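PDB 5EYN: fructokinase from Vibrio cholerae serotype O1, which catalyses the ATP-dependent phosphorylation of fructose, as a fructokinase of the PfkB carbohydrate kinase family. Local coordinates for residues V101-D106 with D260-G265; P173-E178 with Q184-T189; Q249-K254 with T287-V292. All blocks are in the same frame, centred on the assembly; numbering follows the deposited sequence.

Contact 1. Residues V101-D106 with D260-G265. With ADP (adenosine-5'-diphosphate), chain E; BEF (beryllium trifluoride ion), chain D; FRU (beta-D-fructofuranose), chain B.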
loop_
_atom_site.group_PDB
_atom_site.type_symbol
_atom_site.label_atom_id
_atom_site.label_comp_id
_atom_site.label_asym_id
_atom_site.label_seq_id
_atom_site.Cartn_x
_atom_site.Cartn_y
_atom_site.Cartn_z
ATOM N N VAL A 101 3.078 -5.075 0.461
ATOM C CA VAL A 101 2.890 -6.179 -0.444
ATOM C C VAL A 101 1.666 -6.975 -0.012
ATOM O O VAL A 101 1.503 -7.309 1.161
ATOM C CB VAL A 101 4.134 -7.076 -0.439
ATOM C CG1 VAL A 101 3.906 -8.343 -1.236
ATOM C CG2 VAL A 101 5.331 -6.313 -0.982
ATOM N N VAL A 102 0.785 -7.263 -0.956
ATOM C CA VAL A 102 -0.394 -8.087 -0.691
ATOM C C VAL A 102 -0.100 -9.516 -1.134
ATOM O O VAL A 102 0.333 -9.760 -2.258
ATOM C CB VAL A 102 -1.630 -7.540 -1.422
ATOM C CG1 VAL A 102 -2.842 -8.419 -1.173
ATOM C CG2 VAL A 102 -1.901 -6.114 -0.979
ATOM N N VAL A 103 -0.288 -10.460 -0.222
ATOM C CA VAL A 103 0.002 -11.867 -0.500
ATOM C C VAL A 103 -1.257 -12.665 -0.859
ATOM O O VAL A 103 -2.290 -12.526 -0.204
ATOM C CB VAL A 103 0.686 -12.521 0.716
ATOM C CG1 VAL A 103 1.025 -13.982 0.453
ATOM C CG2 VAL A 103 1.938 -11.743 1.121
ATOM N N ASP A 104 -1.154 -13.500 -1.893
ATOM C CA ASP A 104 -2.199 -14.470 -2.260
ATOM C C ASP A 104 -1.695 -15.864 -1.901
ATOM O O ASP A 104 -0.765 -16.374 -2.523
ATOM C CB ASP A 104 -2.466 -14.374 -3.767
ATOM C CG ASP A 104 -3.579 -15.297 -4.242
ATOM O OD1 ASP A 104 -3.950 -15.203 -5.436
ATOM O OD2 ASP A 104 -4.089 -16.100 -3.441
ATOM N N LEU A 105 -2.295 -16.475 -0.883
ATOM C CA LEU A 105 -1.850 -17.769 -0.392
ATOM C C LEU A 105 -2.193 -18.945 -1.320
ATOM O O LEU A 105 -1.726 -20.054 -1.109
ATOM C CB LEU A 105 -2.453 -18.011 0.984
ATOM C CG LEU A 105 -2.040 -17.007 2.054
ATOM C CD1 LEU A 105 -2.921 -17.168 3.289
ATOM C CD2 LEU A 105 -0.571 -17.203 2.400
ATOM N N ASP A 106 -2.963 -18.698 -2.373
ATOM C CA ASP A 106 -3.218 -19.753 -3.349
ATOM C C ASP A 106 -2.068 -19.890 -4.353
ATOM O O ASP A 106 -2.034 -20.844 -5.131
ATOM C CB ASP A 106 -4.543 -19.513 -4.075
ATOM C CG ASP A 106 -5.745 -19.806 -3.199
ATOM O OD1 ASP A 106 -5.575 -20.449 -2.141
ATOM O OD2 ASP A 106 -6.861 -19.398 -3.565
ATOM N N ASP A 260 2.517 -21.724 5.283
ATOM C CA ASP A 260 2.771 -20.502 4.509
ATOM C C ASP A 260 4.193 -20.577 3.981
ATOM O O ASP A 260 5.153 -20.634 4.757
ATOM C CB ASP A 260 2.580 -19.263 5.381
ATOM C CG ASP A 260 2.843 -17.970 4.645
ATOM O OD1 ASP A 260 2.916 -17.999 3.399
ATOM O OD2 ASP A 260 2.966 -16.921 5.312
ATOM N N THR A 261 4.337 -20.614 2.664
ATOM C CA THR A 261 5.670 -20.688 2.087
ATOM C C THR A 261 6.356 -19.331 1.996
ATOM O O THR A 261 7.509 -19.271 1.584
ATOM C CB THR A 261 5.646 -21.305 0.673
ATOM O OG1 THR A 261 4.761 -20.553 -0.165
ATOM C CG2 THR A 261 5.191 -22.752 0.744
ATOM N N THR A 262 5.662 -18.247 2.338
ATOM C CA THR A 262 6.234 -16.903 2.183
ATOM C C THR A 262 7.567 -16.819 2.900
ATOM O O THR A 262 7.645 -17.059 4.106
ATOM C CB THR A 262 5.307 -15.831 2.789
ATOM O OG1 THR A 262 4.027 -15.860 2.150
ATOM C CG2 THR A 262 5.877 -14.432 2.615
ATOM N N GLY A 263 8.613 -16.453 2.173
ATOM C CA GLY A 263 9.902 -16.296 2.804
ATOM C C GLY A 263 10.662 -17.564 3.198
ATOM O O GLY A 263 11.701 -17.445 3.841
ATOM N N ALA A 264 10.167 -18.758 2.853
ATOM C CA ALA A 264 10.908 -19.986 3.150
ATOM C C ALA A 264 12.325 -19.923 2.572
ATOM O O ALA A 264 13.302 -20.369 3.166
ATOM C CB ALA A 264 10.188 -21.205 2.604
ATOM N N GLY A 265 12.458 -19.307 1.410
ATOM C CA GLY A 265 13.744 -19.211 0.739
ATOM C C GLY A 265 14.674 -18.303 1.516
ATOM O O GLY A 265 15.879 -18.517 1.509
HETATM P PB ADP E . 10.256 -19.372 -0.621
HETATM O O1B ADP E . 10.546 -18.387 0.481
HETATM O O2B ADP E . 10.533 -18.752 -1.972
HETATM O O3B ADP E . 8.806 -19.775 -0.533
HETATM P PA ADP E . 10.925 -22.027 -1.134
HETATM O O1A ADP E . 9.455 -22.300 -0.863
HETATM O O2A ADP E . 11.069 -21.804 -2.622
HETATM O O3A ADP E . 11.187 -20.648 -0.412
HETATM O "O5'" ADP E . 11.874 -23.253 -0.728
HETATM C "C5'" ADP E . 13.136 -23.044 -0.199
HETATM C "C4'" ADP E . 13.593 -24.056 0.825
HETATM O "O4'" ADP E . 12.628 -24.184 1.844
HETATM C "C3'" ADP E . 13.870 -25.425 0.313
HETATM O "O3'" ADP E . 15.159 -25.520 -0.213
HETATM C "C2'" ADP E . 13.723 -26.231 1.540
HETATM O "O2'" ADP E . 14.810 -26.143 2.380
HETATM C "C1'" ADP E . 12.599 -25.539 2.200
HETATM N N9 ADP E . 11.303 -26.061 1.870
HETATM C C8 ADP E . 10.380 -25.527 1.049
HETATM N N7 ADP E . 9.297 -26.289 1.024
HETATM C C5 ADP E . 9.490 -27.334 1.829
HETATM C C6 ADP E . 8.740 -28.434 2.214
HETATM N N6 ADP E . 7.427 -28.652 1.694
HETATM N N1 ADP E . 9.262 -29.308 3.069
HETATM C C2 ADP E . 10.491 -29.163 3.597
HETATM N N3 ADP E . 11.258 -28.103 3.248
HETATM C C4 ADP E . 10.775 -27.201 2.383
HETATM BE BE BEF D . 10.801 -16.992 -0.669
HETATM F F1 BEF D . 9.284 -17.086 -0.414
HETATM F F2 BEF D . 11.596 -16.392 0.530
HETATM F F3 BEF D . 11.114 -15.996 -1.767
HETATM C C1 FRU B . 9.948 -8.963 -1.401
HETATM C C2 FRU B . 9.128 -10.127 -0.862
HETATM C C3 FRU B . 8.374 -9.896 0.432
HETATM C C4 FRU B . 8.475 -11.189 1.171
HETATM C C5 FRU B . 9.762 -11.731 0.657
HETATM C C6 FRU B . 9.815 -13.237 0.580
HETATM O O1 FRU B . 11.024 -8.670 -0.565
HETATM O O2 FRU B . 8.219 -10.466 -1.864
HETATM O O3 FRU B . 7.082 -9.476 0.110
HETATM O O4 FRU B . 8.539 -11.045 2.550
HETATM O O5 FRU B . 10.009 -11.181 -0.626
HETATM O O6 FRU B . 11.046 -13.685 0.068
#
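Leu105 and Val103 set their methyl groups against oxygens of Asp260 and Thr262 that are already engaged with each other. Leu105 CD2 comes to 3.7 Å from Asp260 OD1, the two side chains crossing at about a right angle, while Val103 CG1 rests 3.9 Å from Thr262 OG1. The contact illustrates how apolar side chains at and just past the end of a strand can cover polar atoms once these have partners. Asp260 OD1 receives two bonds. Thr262 OG1 donates to its syn lone pair at 2.7 Å, and Thr262 N reaches the same OD1 at 3.0 Å from above the carboxylate plane, 65° out of it. The second bond closes an Asx turn. With Thr262 OG1 lying beside its own backbone N (chi1 -59°), hydroxyl and N-H converge on one oxygen, and since Asp260 OD2 is held by Gly307 N, the carboxylate has little freedom to rotate.

This rigid corner runs into a type II turn from Thr261 to Ala264, closed by Ala264 N to Thr261 O at 3.0 Å. Gly263, with positive phi, is the third residue of the turn and the N-cap of the helix that follows. Its N donates to F1 of the beryllium trifluoride at 2.7 Å, beside the beta-phosphate of ADP, where the trifluoride probably mimics the phosphoryl group in transfer. The turn leads into the GAGD motif of PfkB kinases, whose helix start faces the phosphates. On the other segment, Val101 CG1 lies 3.6 Å from fructose O3.

Strand 99-103 runs between strands 28-33 and 113-115 in the small four-stranded sheet, with Val102 meeting Phe72 of the second subunit. Ile32 and Phe113 pack into the junction between that sheet and the loop leading into helix 264-278.

Contact 2. Residues P173-E178 with Q184-T189. With CA (calcium ion), chain C; FRU (beta-D-fructofuranose), chain B; BEF (beryllium trifluoride ion), chain D.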
loop_
_atom_site.group_PDB
_atom_site.type_symbol
_atom_site.label_atom_id
_atom_site.label_comp_id
_atom_site.label_asym_id
_atom_site.label_seq_id
_atom_site.Cartn_x
_atom_site.Cartn_y
_atom_site.Cartn_z
ATOM N N PRO A 173 18.709 -13.912 -6.231
ATOM C CA PRO A 173 17.912 -13.073 -7.131
ATOM C C PRO A 173 16.508 -12.779 -6.578
ATOM O O PRO A 173 16.101 -11.625 -6.570
ATOM C CB PRO A 173 17.919 -13.876 -8.429
ATOM C CG PRO A 173 19.301 -14.508 -8.432
ATOM C CD PRO A 173 19.565 -14.860 -6.972
ATOM N N ASN A 174 15.781 -13.777 -6.108
ATOM C CA ASN A 174 14.508 -13.509 -5.461
ATOM C C ASN A 174 13.660 -12.608 -6.357
ATOM O O ASN A 174 13.245 -11.506 -5.990
ATOM C CB ASN A 174 14.733 -12.852 -4.096
ATOM C CG ASN A 174 14.017 -13.546 -2.996
ATOM O OD1 ASN A 174 13.083 -14.323 -3.229
ATOM N ND2 ASN A 174 14.482 -13.320 -1.781
ATOM N N LEU A 175 13.408 -13.101 -7.552
ATOM C CA LEU A 175 12.849 -12.269 -8.594
ATOM C C LEU A 175 11.438 -11.823 -8.327
ATOM O O LEU A 175 10.580 -12.628 -7.977
ATOM C CB LEU A 175 12.888 -12.995 -9.928
ATOM C CG LEU A 175 14.269 -13.441 -10.388
ATOM C CD1 LEU A 175 14.148 -14.176 -11.727
ATOM C CD2 LEU A 175 15.246 -12.266 -10.472
ATOM N N ARG A 176 11.206 -10.529 -8.510
ATOM C CA ARG A 176 9.893 -9.919 -8.417
ATOM C C ARG A 176 9.795 -8.914 -9.565
ATOM O O ARG A 176 10.071 -7.719 -9.403
ATOM C CB ARG A 176 9.714 -9.224 -7.063
ATOM C CG ARG A 176 10.014 -10.100 -5.837
ATOM C CD ARG A 176 8.959 -11.162 -5.573
ATOM N NE ARG A 176 9.264 -11.788 -4.299
ATOM C CZ ARG A 176 10.055 -12.837 -4.138
ATOM N NH1 ARG A 176 10.578 -13.479 -5.162
ATOM N NH2 ARG A 176 10.300 -13.277 -2.915
ATOM N N GLU A 177 9.428 -9.411 -10.738
ATOM C CA GLU A 177 9.553 -8.625 -11.967
ATOM C C GLU A 177 8.776 -7.328 -11.915
ATOM O O GLU A 177 9.225 -6.329 -12.464
ATOM C CB GLU A 177 9.078 -9.440 -13.178
ATOM C CG GLU A 177 9.293 -8.765 -14.523
ATOM C CD GLU A 177 8.812 -9.639 -15.660
ATOM O OE1 GLU A 177 7.591 -9.889 -15.743
ATOM O OE2 GLU A 177 9.659 -10.099 -16.448
ATOM N N GLU A 178 7.606 -7.324 -11.274
ATOM C CA GLU A 178 6.753 -6.142 -11.369
ATOM C C GLU A 178 7.356 -4.911 -10.701
ATOM O O GLU A 178 6.926 -3.790 -10.957
ATOM C CB GLU A 178 5.360 -6.393 -10.804
ATOM C CG GLU A 178 5.297 -6.325 -9.276
ATOM C CD GLU A 178 3.896 -5.951 -8.787
ATOM O OE1 GLU A 178 3.372 -4.833 -9.079
ATOM O OE2 GLU A 178 3.300 -6.787 -8.129
ATOM N N GLN A 184 12.667 -5.250 -18.971
ATOM C CA GLN A 184 13.603 -5.770 -19.956
ATOM C C GLN A 184 15.061 -5.693 -19.473
ATOM O O GLN A 184 15.942 -6.308 -20.064
ATOM C CB GLN A 184 13.427 -5.040 -21.296
ATOM C CG GLN A 184 13.992 -3.637 -21.351
ATOM C CD GLN A 184 13.114 -2.562 -20.711
ATOM O OE1 GLN A 184 12.004 -2.820 -20.180
ATOM N NE2 GLN A 184 13.614 -1.329 -20.763
ATOM N N GLU A 185 15.303 -4.941 -18.398
ATOM C CA GLU A 185 16.636 -4.818 -17.811
ATOM C C GLU A 185 16.907 -5.875 -16.746
ATOM O O GLU A 185 18.041 -6.035 -16.308
ATOM C CB GLU A 185 16.811 -3.412 -17.230
ATOM C CG GLU A 185 16.755 -2.338 -18.318
ATOM C CD GLU A 185 16.828 -0.910 -17.821
ATOM O OE1 GLU A 185 16.691 0.002 -18.681
ATOM O OE2 GLU A 185 17.035 -0.677 -16.614
ATOM N N LEU A 186 15.882 -6.603 -16.333
ATOM C CA LEU A 186 16.036 -7.531 -15.222
ATOM C C LEU A 186 17.098 -8.589 -15.487
ATOM O O LEU A 186 17.989 -8.802 -14.666
ATOM C CB LEU A 186 14.695 -8.196 -14.921
ATOM C CG LEU A 186 14.635 -9.139 -13.713
ATOM C CD1 LEU A 186 13.214 -9.242 -13.146
ATOM C CD2 LEU A 186 15.114 -10.525 -14.097
ATOM N N GLN A 187 17.007 -9.287 -16.608
ATOM C CA GLN A 187 17.888 -10.427 -16.811
ATOM C C GLN A 187 19.349 -10.016 -16.765
ATOM O O GLN A 187 20.142 -10.595 -16.035
ATOM C CB GLN A 187 17.595 -11.136 -18.124
ATOM C CG GLN A 187 18.398 -12.425 -18.307
ATOM C CD GLN A 187 18.147 -13.080 -19.643
ATOM O OE1 GLN A 187 17.940 -12.401 -20.644
ATOM N NE2 GLN A 187 18.163 -14.405 -19.667
ATOM N N ALA A 188 19.707 -9.001 -17.534
ATOM C CA ALA A 188 21.096 -8.577 -17.605
ATOM C C ALA A 188 21.590 -8.007 -16.283
ATOM O O ALA A 188 22.736 -8.208 -15.891
ATOM C CB ALA A 188 21.269 -7.555 -18.701
ATOM N N THR A 189 20.747 -7.243 -15.609
ATOM C CA THR A 189 21.158 -6.611 -14.357
ATOM C C THR A 189 21.382 -7.668 -13.271
ATOM O O THR A 189 22.378 -7.653 -12.549
ATOM C CB THR A 189 20.110 -5.596 -13.894
ATOM O OG1 THR A 189 19.933 -4.588 -14.894
ATOM C CG2 THR A 189 20.520 -4.935 -12.609
HETATM CA CA CA C . 12.857 -16.612 -2.943
HETATM C C1 FRU B . 9.948 -8.963 -1.401
HETATM C C2 FRU B . 9.128 -10.127 -0.862
HETATM C C3 FRU B . 8.374 -9.896 0.432
HETATM C C4 FRU B . 8.475 -11.189 1.171
HETATM C C5 FRU B . 9.762 -11.731 0.657
HETATM C C6 FRU B . 9.815 -13.237 0.580
HETATM O O1 FRU B . 11.024 -8.670 -0.565
HETATM O O2 FRU B . 8.219 -10.466 -1.864
HETATM O O3 FRU B . 7.082 -9.476 0.110
HETATM O O4 FRU B . 8.539 -11.045 2.550
HETATM O O5 FRU B . 10.009 -11.181 -0.626
HETATM O O6 FRU B . 11.046 -13.685 0.068
HETATM BE BE BEF D . 10.801 -16.992 -0.669
HETATM F F1 BEF D . 9.284 -17.086 -0.414
HETATM F F2 BEF D . 11.596 -16.392 0.530
HETATM F F3 BEF D . 11.114 -15.996 -1.767
HETATM O O HOH W 1 11.811 -16.264 -5.108
HETATM O O HOH W 2 12.249 -18.938 -2.613
HETATM O O HOH W 3 14.916 -17.133 -4.295
HETATM O O HOH W 4 14.460 -16.533 -1.201
#
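A small leucine-centred contact, Leu186 against Leu175 and Glu177, joins the loop after strand 168-172 to helix 186-194, next in the chain. The branches of Leu186 divide the work: CD2 meets Leu175 CD2 at 4.0 Å, and CD1 lies 3.9 Å from Glu177 CA, crossing the aliphatic start of that glutamate at about a right angle. With CG anti to the backbone N (chi1 -176°), Leu186 extends its fork from the helix into the loop.

The loop is a good example of one short segment serving two sides. While Leu175 points to the helix, Arg176 leaves the backbone away from it, and its guanidinium ends in the active site. Arg176 NE donates almost straight to fructose O2 (3.0 Å, 172°), and NH2 donates to fructose O5 and, at 3.1 Å, to F3 of the beryllium trifluoride, so one guanidinium bridges sugar and beryllium trifluoride. NH1 donates to Leu175 O at 2.9 Å, an oxygen near the guanidinium plane though the N-H comes from above the carbonyl plane, which should limit its rotation. Asn174 OD1 binds the calcium ion at 2.3 Å, alongside four waters, and Asn174 ND2 is held by Asp266.

Helix 204-211 covers the apolar side, where Leu210 touches both leucines and Phe209 adds to Leu175; strand 113-115 meets Arg176 through Phe113 and Phe115.

Contact 3. Residues Q249-K254 with T287-V292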
loop_
_atom_site.group_PDB
_atom_site.type_symbol
_atom_site.label_atom_id
_atom_site.label_comp_id
_atom_site.label_asym_id
_atom_site.label_seq_id
_atom_site.Cartn_x
_atom_site.Cartn_y
_atom_site.Cartn_z
ATOM N N GLN A 249 25.866 -31.970 -5.471
ATOM C CA GLN A 249 25.304 -32.866 -4.495
ATOM C C GLN A 249 23.953 -32.359 -4.032
ATOM O O GLN A 249 23.805 -31.181 -3.732
ATOM C CB GLN A 249 26.248 -32.907 -3.315
ATOM C CG GLN A 249 25.895 -33.883 -2.276
ATOM C CD GLN A 249 26.998 -33.974 -1.265
ATOM O OE1 GLN A 249 28.152 -33.651 -1.567
ATOM N NE2 GLN A 249 26.660 -34.380 -0.049
ATOM N N ILE A 250 22.970 -33.250 -3.979
ATOM C CA ILE A 250 21.675 -32.911 -3.417
ATOM C C ILE A 250 21.706 -33.146 -1.923
ATOM O O ILE A 250 22.132 -34.197 -1.453
ATOM C CB ILE A 250 20.540 -33.712 -4.051
ATOM C CG1 ILE A 250 20.386 -33.334 -5.524
ATOM C CG2 ILE A 250 19.250 -33.441 -3.304
ATOM C CD1 ILE A 250 19.360 -34.161 -6.265
ATOM N N VAL A 251 21.263 -32.138 -1.189
ATOM C CA VAL A 251 21.181 -32.189 0.254
ATOM C C VAL A 251 19.717 -31.985 0.611
ATOM O O VAL A 251 19.100 -30.973 0.248
ATOM C CB VAL A 251 22.041 -31.082 0.883
ATOM C CG1 VAL A 251 21.931 -31.109 2.394
ATOM C CG2 VAL A 251 23.487 -31.222 0.442
ATOM N N SER A 252 19.140 -32.967 1.282
ATOM C CA SER A 252 17.731 -32.894 1.619
ATOM C C SER A 252 17.516 -33.280 3.058
ATOM O O SER A 252 18.265 -34.082 3.619
ATOM C CB SER A 252 16.917 -33.815 0.719
ATOM O OG SER A 252 17.328 -35.157 0.874
ATOM N N GLY A 253 16.463 -32.718 3.641
ATOM C CA GLY A 253 16.050 -33.064 4.984
ATOM C C GLY A 253 14.611 -33.529 4.967
ATOM O O GLY A 253 14.107 -33.992 3.946
ATOM N N LYS A 254 13.934 -33.396 6.093
ATOM C CA LYS A 254 12.562 -33.879 6.175
ATOM C C LYS A 254 11.576 -32.907 5.538
ATOM O O LYS A 254 11.612 -31.693 5.776
ATOM C CB LYS A 254 12.171 -34.212 7.619
ATOM C CG LYS A 254 12.305 -33.071 8.602
ATOM C CD LYS A 254 12.139 -33.543 10.051
ATOM C CE LYS A 254 13.193 -34.564 10.467
ATOM N NZ LYS A 254 12.989 -35.030 11.872
ATOM N N THR A 287 31.887 -27.652 5.839
ATOM C CA THR A 287 31.211 -26.479 6.368
ATOM C C THR A 287 30.017 -26.117 5.484
ATOM O O THR A 287 28.936 -25.819 5.972
ATOM C CB THR A 287 32.185 -25.286 6.436
ATOM O OG1 THR A 287 33.230 -25.586 7.361
ATOM C CG2 THR A 287 31.484 -24.010 6.875
ATOM N N ILE A 288 30.224 -26.110 4.177
ATOM C CA ILE A 288 29.151 -25.767 3.257
ATOM C C ILE A 288 28.001 -26.767 3.370
ATOM O O ILE A 288 26.833 -26.375 3.430
ATOM C CB ILE A 288 29.688 -25.701 1.829
ATOM C CG1 ILE A 288 30.548 -24.448 1.685
ATOM C CG2 ILE A 288 28.559 -25.726 0.808
ATOM C CD1 ILE A 288 31.306 -24.380 0.390
ATOM N N LEU A 289 28.308 -28.057 3.372
ATOM C CA LEU A 289 27.225 -29.038 3.377
ATOM C C LEU A 289 26.434 -28.984 4.681
ATOM O O LEU A 289 25.213 -29.137 4.679
ATOM C CB LEU A 289 27.774 -30.440 3.138
ATOM C CG LEU A 289 28.359 -30.677 1.746
ATOM C CD1 LEU A 289 29.032 -32.032 1.723
ATOM C CD2 LEU A 289 27.294 -30.602 0.665
ATOM N N ASP A 290 27.128 -28.773 5.793
ATOM C CA ASP A 290 26.458 -28.572 7.078
ATOM C C ASP A 290 25.606 -27.293 7.068
ATOM O O ASP A 290 24.493 -27.272 7.606
ATOM C CB ASP A 290 27.503 -28.507 8.200
ATOM C CG ASP A 290 26.903 -28.120 9.530
ATOM O OD1 ASP A 290 26.412 -29.018 10.231
ATOM O OD2 ASP A 290 26.914 -26.925 9.882
ATOM N N ALA A 291 26.116 -26.228 6.459
ATOM C CA ALA A 291 25.358 -24.977 6.388
ATOM C C ALA A 291 24.072 -25.164 5.600
ATOM O O ALA A 291 23.040 -24.599 5.961
ATOM C CB ALA A 291 26.194 -23.864 5.777
ATOM N N VAL A 292 24.124 -25.987 4.558
ATOM C CA VAL A 292 22.941 -26.285 3.751
ATOM C C VAL A 292 21.962 -27.174 4.524
ATOM O O VAL A 292 20.751 -27.035 4.380
ATOM C CB VAL A 292 23.322 -26.912 2.397
ATOM C CG1 VAL A 292 22.101 -27.345 1.602
ATOM C CG2 VAL A 292 24.112 -25.911 1.577
#
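Gln249 lays its carboxamide across the forked end of Leu289, so that OE1 and NE2 both stand 3.8 Å from Leu289 CD1. The pair marks the outer border of an alpha/beta packing layer in the ribokinase-like fold: strand 247-251, outermost in the nine-stranded sheet, is covered by helix 285-302. The segment axes approach to 9.7 Å at an angle of 37°.

Alternation along the strand decides what faces the helix. Gln249 and Val251 point toward it, whereas Ile250 points away. On the helix, Leu289 and Val292, one turn apart, supply the answering surface. Val251 fits against both: its CG2 meets Leu289 CD2 at 3.9 Å, and its CB lies 3.8 Å from Val292 CG1. The torsion of Val251 (chi1 179°) spreads the two methyls, with CG1 beside the carbonyl carbon on the Val292 side and CG2 beside the backbone N on the Leu289 side. In this worked case of helix-on-sheet packing, the valine meets Leu289 and Val292 obliquely, and the extended chain of Gln249 brings its carboxamide onto the Leu289 methyls.

Val242 and Ala240 of strand 240-244 continue this surface beneath Val292, and Leu272 of helix 264-278 closes on it too. Farther along, Lys254 touches ADP and forms a cation-pi contact with Phe321. One turn beyond Val292, ND2 of the ADP-binding Asn296 hydrogen-bonds to the backbone O of Val251.

In the fold
Contacts 1 and 2 line the same catalytic cleft from different sides: their centres are 19 Å apart and their nearest atoms about 6 Å, and the gap is bridged by fructose and beryllium trifluoride, which both touch. Along the chain, contact 2 is nested inside the loop closed by contact 1. Contact 3 lies farther out, its centre 24 Å from that of contact 1 and 28 Å from that of contact 2, on the nucleotide side, where Lys254 touches ADP. Its segments alternate with those of contact 1, because strand 247-251, helix 264-278 and helix 285-302 follow one another. Contact 1 thus meets sugar, trifluoride and nucleotide, and contact 3 the nucleotide alone.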